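Local coordinates for protein STING-associated CdnE c-di-GMP synthase (Flavobacteriaceae, PDB 6WT8) that probably makes cyclic di-GMP from GTP as a bacterial CD-NTase, supplying the signal for a STING receptor in CBASS anti-phage defence, at residues K10-R15 with K264-H269; T24-E29 with E53-V58; T97-E102 with M256-K261. All coordinates share one frame; numbering follows the deposited sequence.

Interaction 1: K10-R15 with K264-H269; sequences KKVRER and KYDCPH
Arg15 overlaps Tyr265 obliquely: CD1 of the ring lies over one face of the guanidinium, toward its rim and 3.4 Å from Arg15 NH1, with the two planes 50° apart, while the end of the arginine grips the carboxylate of Asp266. The result is an end-on, two-nitrogen salt bridge joining helix 5-16 to helix 253-266 in the helical part of this CD-NTase. Arg15 NH1 donates to Asp266 OD1 over 2.8 Å, reaching the syn side of that oxygen. Arg15 NH2 donates to Asp266 OD2 over 2.9 Å in a nearly straight bond, 172° at the hydrogen. Guanidinium and carboxylate are nevertheless not coplanar: their planes stand 48° apart, and NH2 meets OD2 from above the carboxylate plane. A bend at chi3 in the arginine chain brings the group back beside its own helix, so that Lys11 O and Val12 CA lie over the face turned from the tyrosine. The guanidinium thus sits between its own helix backbone and the CD1 corner of the tyrosine. Two neighbours extend the polar network, Asn262 through OD1 to Arg15 NH2 and the Tyr50 hydroxyl through a weak bond to Asp266 OD2. Lys11 runs alongside the aspartate, pointing the other way, without forming an ion pair, its extended chain bringing methylene CD to 3.8 Å from Asp266 OD1.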
loop_
_atom_site.group_PDB
_atom_site.type_symbol
_atom_site.label_atom_id
_atom_site.label_comp_id
_atom_site.label_asym_id
_atom_site.label_seq_id
_atom_site.Cartn_x
_atom_site.Cartn_y
_atom_site.Cartn_z
ATOM N N LYS A 10 -21.862 10.418 -6.513
ATOM C CA LYS A 10 -21.288 11.157 -7.638
ATOM C C LYS A 10 -19.793 11.434 -7.413
ATOM O O LYS A 10 -18.978 11.346 -8.343
ATOM C CB LYS A 10 -22.061 12.462 -7.855
ATOM C CG LYS A 10 -23.465 12.217 -8.368
ATOM C CD LYS A 10 -24.272 13.513 -8.461
ATOM C CE LYS A 10 -25.682 13.178 -8.899
ATOM N NZ LYS A 10 -25.610 12.409 -10.183
ATOM N N LYS A 11 -19.401 11.703 -6.172
ATOM C CA LYS A 11 -17.988 11.988 -5.908
ATOM C C LYS A 11 -17.134 10.740 -6.092
ATOM O O LYS A 11 -16.057 10.787 -6.699
ATOM C CB LYS A 11 -17.808 12.512 -4.482
ATOM C CG LYS A 11 -18.287 13.942 -4.341
ATOM C CD LYS A 11 -17.917 14.455 -2.977
ATOM C CE LYS A 11 -17.931 15.970 -2.976
ATOM N NZ LYS A 11 -18.192 16.457 -1.599
ATOM N N VAL A 12 -17.577 9.609 -5.536
ATOM C CA VAL A 12 -16.819 8.366 -5.699
ATOM C C VAL A 12 -16.698 8.022 -7.166
ATOM O O VAL A 12 -15.648 7.588 -7.628
ATOM C CB VAL A 12 -17.498 7.227 -4.909
ATOM C CG1 VAL A 12 -16.823 5.860 -5.193
ATOM C CG2 VAL A 12 -17.407 7.463 -3.453
ATOM N N ARG A 13 -17.789 8.164 -7.912
ATOM C CA ARG A 13 -17.766 7.855 -9.336
ATOM C C ARG A 13 -16.761 8.701 -10.082
ATOM O O ARG A 13 -16.060 8.201 -10.979
ATOM C CB ARG A 13 -19.164 8.070 -9.914
ATOM C CG ARG A 13 -20.008 6.891 -9.541
ATOM C CD ARG A 13 -21.463 7.078 -9.938
ATOM N NE ARG A 13 -22.167 5.809 -9.754
ATOM C CZ ARG A 13 -23.287 5.467 -10.395
ATOM N NH1 ARG A 13 -23.850 6.298 -11.254
ATOM N NH2 ARG A 13 -23.813 4.277 -10.190
ATOM N N GLU A 14 -16.716 9.996 -9.782
ATOM C CA GLU A 14 -15.787 10.846 -10.522
ATOM C C GLU A 14 -14.358 10.408 -10.274
ATOM O O GLU A 14 -13.509 10.475 -11.172
ATOM C CB GLU A 14 -15.965 12.305 -10.098
ATOM C CG GLU A 14 -15.174 13.273 -11.030
ATOM C CD GLU A 14 -15.362 12.964 -12.539
ATOM O OE1 GLU A 14 -16.535 12.869 -13.002
ATOM O OE2 GLU A 14 -14.333 12.807 -13.261
ATOM N N ARG A 15 -14.075 9.924 -9.062
ATOM C CA ARG A 15 -12.717 9.505 -8.723
ATOM C C ARG A 15 -12.378 8.137 -9.282
ATOM O O ARG A 15 -11.212 7.864 -9.601
ATOM C CB ARG A 15 -12.577 9.448 -7.187
ATOM C CG ARG A 15 -12.640 10.804 -6.531
ATOM C CD ARG A 15 -12.327 10.753 -5.029
ATOM N NE ARG A 15 -13.180 9.881 -4.222
ATOM C CZ ARG A 15 -14.111 10.308 -3.364
ATOM N NH1 ARG A 15 -14.430 11.618 -3.278
ATOM N NH2 ARG A 15 -14.740 9.446 -2.606
ATOM N N LYS A 264 -12.608 8.485 4.605
ATOM C CA LYS A 264 -11.704 9.545 5.064
ATOM C C LYS A 264 -11.644 10.706 4.060
ATOM O O LYS A 264 -11.629 11.911 4.434
ATOM C CB LYS A 264 -10.297 8.963 5.292
ATOM C CG LYS A 264 -9.438 9.966 6.091
ATOM C CD LYS A 264 -8.125 9.289 6.586
ATOM C CE LYS A 264 -7.157 9.031 5.427
ATOM N NZ LYS A 264 -6.328 10.269 5.082
ATOM N N TYR A 265 -11.607 10.368 2.774
ATOM C CA TYR A 265 -11.450 11.352 1.722
ATOM C C TYR A 265 -12.625 12.316 1.706
ATOM O O TYR A 265 -12.427 13.522 1.606
ATOM C CB TYR A 265 -11.284 10.625 0.374
ATOM C CG TYR A 265 -10.781 11.526 -0.739
ATOM C CD1 TYR A 265 -11.652 12.322 -1.490
ATOM C CD2 TYR A 265 -9.422 11.555 -1.040
ATOM C CE1 TYR A 265 -11.147 13.136 -2.507
ATOM C CE2 TYR A 265 -8.914 12.363 -2.085
ATOM C CZ TYR A 265 -9.795 13.129 -2.789
ATOM O OH TYR A 265 -9.296 13.961 -3.788
ATOM N N ASP A 266 -13.839 11.795 1.925
ATOM C CA ASP A 266 -15.068 12.590 1.866
ATOM C C ASP A 266 -15.435 13.205 3.204
ATOM O O ASP A 266 -16.380 14.003 3.272
ATOM C CB ASP A 266 -16.205 11.688 1.357
ATOM C CG ASP A 266 -16.122 11.435 -0.162
ATOM O OD1 ASP A 266 -15.615 12.300 -0.846
ATOM O OD2 ASP A 266 -16.564 10.342 -0.577
ATOM N N CYS A 267 -14.698 12.909 4.256
ATOM C CA CYS A 267 -15.023 13.481 5.566
ATOM C C CYS A 267 -14.500 14.915 5.696
ATOM O O CYS A 267 -13.279 15.135 5.650
ATOM C CB CYS A 267 -14.411 12.614 6.656
ATOM S SG CYS A 267 -14.790 13.238 8.321
ATOM N N PRO A 268 -15.361 15.908 5.902
ATOM C CA PRO A 268 -14.878 17.289 5.910
ATOM C C PRO A 268 -14.097 17.656 7.161
ATOM O O PRO A 268 -13.394 18.683 7.164
ATOM C CB PRO A 268 -16.167 18.103 5.774
ATOM C CG PRO A 268 -17.222 17.208 6.403
ATOM C CD PRO A 268 -16.817 15.791 6.007
ATOM N N HIS A 269 -14.150 16.830 8.186
ATOM C CA HIS A 269 -13.446 17.059 9.437
ATOM C C HIS A 269 -12.020 16.528 9.427
ATOM O O HIS A 269 -11.304 16.741 10.415
ATOM C CB HIS A 269 -14.240 16.392 10.572
ATOM C CG HIS A 269 -15.664 16.842 10.624
ATOM N ND1 HIS A 269 -16.740 15.979 10.552
ATOM C CD2 HIS A 269 -16.180 18.090 10.749
ATOM C CE1 HIS A 269 -17.861 16.677 10.638
ATOM N NE2 HIS A 269 -17.545 17.959 10.755
#

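Interaction 2: T24-E29 with E53-V58; sequences TKMYSE and ESMKGV
Lys56 sends its fully extended chain across to Glu29, and the two side chains meet head on to form a salt bridge of 2.9 Å between Lys56 NZ and Glu29 OE2. The ammonium lies on the syn side of that oxygen. The same OE2 also accepts from the backbone, Met26 N standing 2.9 Å from Glu29 OE2 and reaching it from the other face of the carboxylate plane; two donors on opposite faces grip this one oxygen and limit the turning of the carboxylate. Beneath this polar pair lies an apolar layer. The two selenomethionines cross at about a right angle, with Met26 SE 3.8 Å from Met55 SE, and the bend at chi3 of Met26 (-73°) turns its CE up against the lysine chain, 4.0 Å from Lys56 CE. Farther out, Asn255 and Phe259 of helix 253-266, together with Tyr298, back the methionines. Lys52 adds a long, weak ion pair to Glu29 OE1. The arrangement resembles the glutamate half of a capping box at the start of helix 27-31, with the carboxylate of Glu29 holding the backbone NH of Met26 and the salt bridge joining that turn to the C-terminal end of helix 46-56.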
loop_
_atom_site.group_PDB
_atom_site.type_symbol
_atom_site.label_atom_id
_atom_site.label_comp_id
_atom_site.label_asym_id
_atom_site.label_seq_id
_atom_site.Cartn_x
_atom_site.Cartn_y
_atom_site.Cartn_z
ATOM N N THR A 24 -16.823 -5.700 -11.453
ATOM C CA THR A 24 -17.189 -7.016 -10.929
ATOM C C THR A 24 -17.893 -6.874 -9.591
ATOM O O THR A 24 -17.406 -6.194 -8.685
ATOM C CB THR A 24 -15.933 -7.861 -10.758
ATOM O OG1 THR A 24 -15.251 -7.916 -12.017
ATOM C CG2 THR A 24 -16.276 -9.275 -10.271
ATOM N N LYS A 25 -19.059 -7.511 -9.474
ATOM C CA LYS A 25 -19.789 -7.468 -8.217
ATOM C C LYS A 25 -19.035 -8.258 -7.162
ATOM O O LYS A 25 -18.381 -9.276 -7.445
ATOM C CB LYS A 25 -21.183 -8.070 -8.376
ATOM C CG LYS A 25 -22.125 -7.304 -9.296
ATOM C CD LYS A 25 -23.454 -8.084 -9.315
ATOM C CE LYS A 25 -24.482 -7.542 -10.266
ATOM N NZ LYS A 25 -25.809 -8.207 -9.907
HETATM N N MSE A 26 -19.111 -7.773 -5.935
HETATM C CA MSE A 26 -18.623 -8.575 -4.832
HETATM C C MSE A 26 -19.503 -9.797 -4.708
HETATM O O MSE A 26 -20.727 -9.747 -4.883
HETATM C CB MSE A 26 -18.658 -7.806 -3.532
HETATM C CG MSE A 26 -17.707 -6.630 -3.558
HETATM SE SE MSE A 26 -17.884 -5.427 -1.960
HETATM C CE MSE A 26 -19.530 -4.607 -2.409
ATOM N N TYR A 27 -18.889 -10.918 -4.368
ATOM C CA TYR A 27 -19.670 -12.156 -4.385
ATOM C C TYR A 27 -20.783 -12.139 -3.343
ATOM O O TYR A 27 -21.851 -12.712 -3.584
ATOM C CB TYR A 27 -18.778 -13.377 -4.162
ATOM C CG TYR A 27 -18.186 -13.944 -5.435
ATOM C CD1 TYR A 27 -18.014 -13.143 -6.562
ATOM C CD2 TYR A 27 -17.814 -15.290 -5.507
ATOM C CE1 TYR A 27 -17.488 -13.658 -7.726
ATOM C CE2 TYR A 27 -17.286 -15.820 -6.659
ATOM C CZ TYR A 27 -17.128 -15.004 -7.762
ATOM O OH TYR A 27 -16.603 -15.533 -8.917
ATOM N N SER A 28 -20.576 -11.459 -2.205
ATOM C CA SER A 28 -21.636 -11.492 -1.212
ATOM C C SER A 28 -22.848 -10.747 -1.700
ATOM O O SER A 28 -23.943 -10.976 -1.178
ATOM C CB SER A 28 -21.174 -10.911 0.134
ATOM O OG SER A 28 -20.819 -9.501 0.068
ATOM N N GLU A 29 -22.699 -9.883 -2.721
ATOM C CA GLU A 29 -23.890 -9.243 -3.300
ATOM C C GLU A 29 -24.895 -10.262 -3.824
ATOM O O GLU A 29 -26.111 -10.076 -3.682
ATOM C CB GLU A 29 -23.512 -8.322 -4.467
ATOM C CG GLU A 29 -22.845 -7.043 -4.050
ATOM C CD GLU A 29 -22.525 -6.206 -5.262
ATOM O OE1 GLU A 29 -23.515 -5.787 -5.931
ATOM O OE2 GLU A 29 -21.319 -6.010 -5.524
ATOM N N GLU A 53 -19.721 1.143 -4.050
ATOM C CA GLU A 53 -18.793 1.770 -4.978
ATOM C C GLU A 53 -17.545 2.236 -4.250
ATOM O O GLU A 53 -16.454 2.235 -4.840
ATOM C CB GLU A 53 -19.532 2.890 -5.717
ATOM C CG GLU A 53 -20.633 2.194 -6.578
ATOM C CD GLU A 53 -21.309 3.078 -7.601
ATOM O OE1 GLU A 53 -20.945 4.269 -7.686
ATOM O OE2 GLU A 53 -22.238 2.561 -8.310
ATOM N N SER A 54 -17.682 2.554 -2.957
ATOM C CA SER A 54 -16.513 2.884 -2.147
ATOM C C SER A 54 -15.641 1.653 -1.888
ATOM O O SER A 54 -14.416 1.776 -1.779
ATOM C CB SER A 54 -16.936 3.470 -0.810
ATOM O OG SER A 54 -17.475 4.770 -0.971
HETATM N N MSE A 55 -16.237 0.479 -1.769
HETATM C CA MSE A 55 -15.519 -0.765 -1.545
HETATM C C MSE A 55 -14.850 -1.247 -2.825
HETATM O O MSE A 55 -13.772 -1.830 -2.754
HETATM C CB MSE A 55 -16.452 -1.860 -1.005
HETATM C CG MSE A 55 -16.741 -1.618 0.454
HETATM SE SE MSE A 55 -17.833 -3.123 1.091
HETATM C CE MSE A 55 -17.852 -2.544 2.827
ATOM N N LYS A 56 -15.478 -1.070 -3.986
ATOM C CA LYS A 56 -14.951 -1.719 -5.194
ATOM C C LYS A 56 -13.745 -1.011 -5.803
ATOM O O LYS A 56 -12.970 -1.657 -6.534
ATOM C CB LYS A 56 -16.056 -1.837 -6.241
ATOM C CG LYS A 56 -17.064 -2.876 -5.838
ATOM C CD LYS A 56 -18.254 -2.850 -6.803
ATOM C CE LYS A 56 -19.293 -3.790 -6.271
ATOM N NZ LYS A 56 -20.579 -3.722 -7.058
ATOM N N GLY A 57 -13.547 0.285 -5.539
ATOM C CA GLY A 57 -12.361 0.977 -6.025
ATOM C C GLY A 57 -12.411 1.395 -7.495
ATOM O O GLY A 57 -13.469 1.681 -8.087
ATOM N N VAL A 58 -11.220 1.491 -8.086
ATOM C CA VAL A 58 -10.999 2.138 -9.375
ATOM C C VAL A 58 -11.252 1.162 -10.518
ATOM O O VAL A 58 -10.892 -0.030 -10.447
ATOM C CB VAL A 58 -9.545 2.683 -9.386
ATOM C CG1 VAL A 58 -9.103 3.167 -10.743
ATOM C CG2 VAL A 58 -9.409 3.839 -8.326
#

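Interaction 3: T97-E102 with M256-K261; sequences THILKE and MIRFLK
Lys261 stretches its side chain across the backbone of Thr97, and its ammonium lands on the carbonyl, 2.8 Å between Lys261 NZ and Thr97 O. The donor stands well above the carbonyl plane, 53° out of it, with Lys261 CD and CE each 3.5 Å from Thr97 O. Thr97 holds OG1 between its backbone N and carbonyl carbon (chi1 53°), which turns the hydroxyl to a water 2.7 Å from Thr97 OG1; Lys261 NZ donates to that water. The hydroxyl also bonds Thr95, and CB of Thr97 packs 3.9 Å from CG2 of Ile257. Ile99 has a similar first torsion (60°) at CG1, and both branches press on one side of the lysine base, CG2 4.0 Å from Lys261 CB and CD1 3.7 Å from Lys261 O. Arg258 runs its CG and CD along the backbone of Thr97 and His98, then bends at chi3 to give NE to Met55 O and NH1 to Asn96 O. The loop, following the Gly-Ser motif expected of nucleotidyltransferases near Ser92, is held by helix donors to Thr97 O and Asn96 O and by apolar packing of Thr97 and Ile99; the lysine ammonium meets one carbonyl, one water and, weakly, Ser278.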
loop_
_atom_site.group_PDB
_atom_site.type_symbol
_atom_site.label_atom_id
_atom_site.label_comp_id
_atom_site.label_asym_id
_atom_site.label_seq_id
_atom_site.Cartn_x
_atom_site.Cartn_y
_atom_site.Cartn_z
ATOM N N THR A 97 -5.474 -1.105 -3.973
ATOM C CA THR A 97 -6.187 -0.464 -2.873
ATOM C C THR A 97 -6.192 1.044 -3.015
ATOM O O THR A 97 -6.579 1.748 -2.081
ATOM C CB THR A 97 -5.617 -0.884 -1.520
ATOM O OG1 THR A 97 -4.198 -0.658 -1.521
ATOM C CG2 THR A 97 -5.952 -2.377 -1.292
ATOM N N HIS A 98 -5.781 1.557 -4.172
ATOM C CA HIS A 98 -5.949 2.976 -4.419
ATOM C C HIS A 98 -7.426 3.303 -4.659
ATOM O O HIS A 98 -8.232 2.451 -5.021
ATOM C CB HIS A 98 -5.105 3.424 -5.627
ATOM C CG HIS A 98 -5.416 2.687 -6.901
ATOM N ND1 HIS A 98 -5.372 1.324 -6.989
ATOM C CD2 HIS A 98 -5.695 3.141 -8.154
ATOM C CE1 HIS A 98 -5.664 0.947 -8.224
ATOM N NE2 HIS A 98 -5.820 2.031 -8.958
ATOM N N ILE A 99 -7.786 4.583 -4.474
ATOM C CA ILE A 99 -9.162 5.027 -4.688
ATOM C C ILE A 99 -9.256 6.191 -5.665
ATOM O O ILE A 99 -10.373 6.702 -5.908
ATOM C CB ILE A 99 -9.876 5.399 -3.367
ATOM C CG1 ILE A 99 -9.156 6.512 -2.664
ATOM C CG2 ILE A 99 -9.959 4.163 -2.455
ATOM C CD1 ILE A 99 -10.093 7.345 -1.695
ATOM N N LEU A 100 -8.135 6.614 -6.255
ATOM C CA LEU A 100 -8.178 7.654 -7.290
ATOM C C LEU A 100 -7.695 7.084 -8.615
ATOM O O LEU A 100 -6.622 6.472 -8.669
ATOM C CB LEU A 100 -7.306 8.872 -6.925
ATOM C CG LEU A 100 -7.473 9.472 -5.534
ATOM C CD1 LEU A 100 -6.515 10.661 -5.296
ATOM C CD2 LEU A 100 -8.897 9.876 -5.298
ATOM N N LYS A 101 -8.450 7.355 -9.696
ATOM C CA LYS A 101 -8.033 6.849 -10.998
ATOM C C LYS A 101 -6.673 7.397 -11.420
ATOM O O LYS A 101 -6.047 6.771 -12.267
ATOM C CB LYS A 101 -9.081 7.219 -12.072
ATOM C CG LYS A 101 -9.338 8.732 -12.226
ATOM C CD LYS A 101 -10.632 8.992 -13.056
ATOM C CE LYS A 101 -10.750 10.502 -13.341
ATOM N NZ LYS A 101 -11.005 11.334 -12.155
ATOM N N GLU A 102 -6.241 8.542 -10.870
ATOM C CA GLU A 102 -4.934 9.107 -11.224
ATOM C C GLU A 102 -3.769 8.507 -10.451
ATOM O O GLU A 102 -2.614 8.837 -10.746
ATOM C CB GLU A 102 -4.921 10.629 -11.005
ATOM C CG GLU A 102 -5.998 11.394 -11.783
ATOM C CD GLU A 102 -7.374 11.460 -11.106
ATOM O OE1 GLU A 102 -7.548 11.010 -9.932
ATOM O OE2 GLU A 102 -8.290 12.023 -11.789
HETATM N N MSE A 256 -12.567 -3.467 2.585
HETATM C CA MSE A 256 -12.588 -2.643 3.821
HETATM C C MSE A 256 -11.578 -1.504 3.709
HETATM O O MSE A 256 -11.875 -0.353 4.121
HETATM C CB MSE A 256 -12.294 -3.458 5.093
HETATM C CG MSE A 256 -13.460 -4.371 5.346
HETATM SE SE MSE A 256 -13.339 -5.220 7.173
HETATM C CE MSE A 256 -11.408 -5.787 7.129
ATOM N N ILE A 257 -10.396 -1.783 3.150
ATOM C CA ILE A 257 -9.383 -0.724 3.048
ATOM C C ILE A 257 -9.895 0.408 2.160
ATOM O O ILE A 257 -9.782 1.612 2.498
ATOM C CB ILE A 257 -8.093 -1.328 2.493
ATOM C CG1 ILE A 257 -7.439 -2.153 3.615
ATOM C CG2 ILE A 257 -7.098 -0.189 2.030
ATOM C CD1 ILE A 257 -6.259 -3.018 3.160
ATOM N N ARG A 258 -10.402 0.042 0.961
ATOM C CA ARG A 258 -10.855 1.076 0.024
ATOM C C ARG A 258 -12.030 1.845 0.609
ATOM O O ARG A 258 -12.141 3.051 0.400
ATOM C CB ARG A 258 -11.209 0.422 -1.322
ATOM C CG ARG A 258 -9.936 -0.111 -2.014
ATOM C CD ARG A 258 -10.203 -0.552 -3.466
ATOM N NE ARG A 258 -11.082 -1.702 -3.425
ATOM C CZ ARG A 258 -10.774 -2.971 -3.725
ATOM N NH1 ARG A 258 -9.604 -3.434 -4.216
ATOM N NH2 ARG A 258 -11.717 -3.858 -3.561
ATOM N N PHE A 259 -12.946 1.145 1.297
ATOM C CA PHE A 259 -14.069 1.832 1.941
ATOM C C PHE A 259 -13.576 2.865 2.926
ATOM O O PHE A 259 -13.994 4.018 2.867
ATOM C CB PHE A 259 -14.942 0.790 2.646
ATOM C CG PHE A 259 -16.108 1.351 3.398
ATOM C CD1 PHE A 259 -17.130 1.964 2.746
ATOM C CD2 PHE A 259 -16.213 1.148 4.728
ATOM C CE1 PHE A 259 -18.244 2.488 3.455
ATOM C CE2 PHE A 259 -17.308 1.649 5.435
ATOM C CZ PHE A 259 -18.339 2.285 4.782
ATOM N N LEU A 260 -12.667 2.482 3.839
ATOM C CA LEU A 260 -12.239 3.476 4.843
ATOM C C LEU A 260 -11.498 4.643 4.187
ATOM O O LEU A 260 -11.614 5.795 4.623
ATOM C CB LEU A 260 -11.341 2.829 5.912
ATOM C CG LEU A 260 -11.926 2.055 7.069
ATOM C CD1 LEU A 260 -10.775 1.935 8.134
ATOM C CD2 LEU A 260 -13.148 2.763 7.674
ATOM N N LYS A 261 -10.694 4.367 3.142
ATOM C CA LYS A 261 -10.011 5.451 2.427
ATOM C C LYS A 261 -11.017 6.414 1.811
ATOM O O LYS A 261 -10.839 7.639 1.886
ATOM C CB LYS A 261 -9.090 4.877 1.350
ATOM C CG LYS A 261 -7.814 4.253 1.880
ATOM C CD LYS A 261 -6.970 3.853 0.668
ATOM C CE LYS A 261 -5.740 3.148 1.040
ATOM N NZ LYS A 261 -4.901 3.134 -0.243
HETATM O O HOH W 1 -3.415 0.953 0.464
#

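In the fold
From the N terminus, helix 5-16 opens the widest loop, closed by interaction 1 at residues 264-269. Interaction 2 closes a short loop inside it, bringing residues 24-29 to the end of helix 46-56. Interaction 3 follows in series, also nested within interaction 1, and joins the loop between strands 85-90 and 106-112 of the central sheet to helix 253-266. No pair of loops crosses. The contacts also touch directly: Arg13 pairs with Glu53 between 1 and 2, Arg15 O meets Lys101 N between 1 and 3, and Met55 O meets Arg258 NE between 2 and 3. Helix 253-266 thus gathers the N-terminal helices and the sheet-side loop.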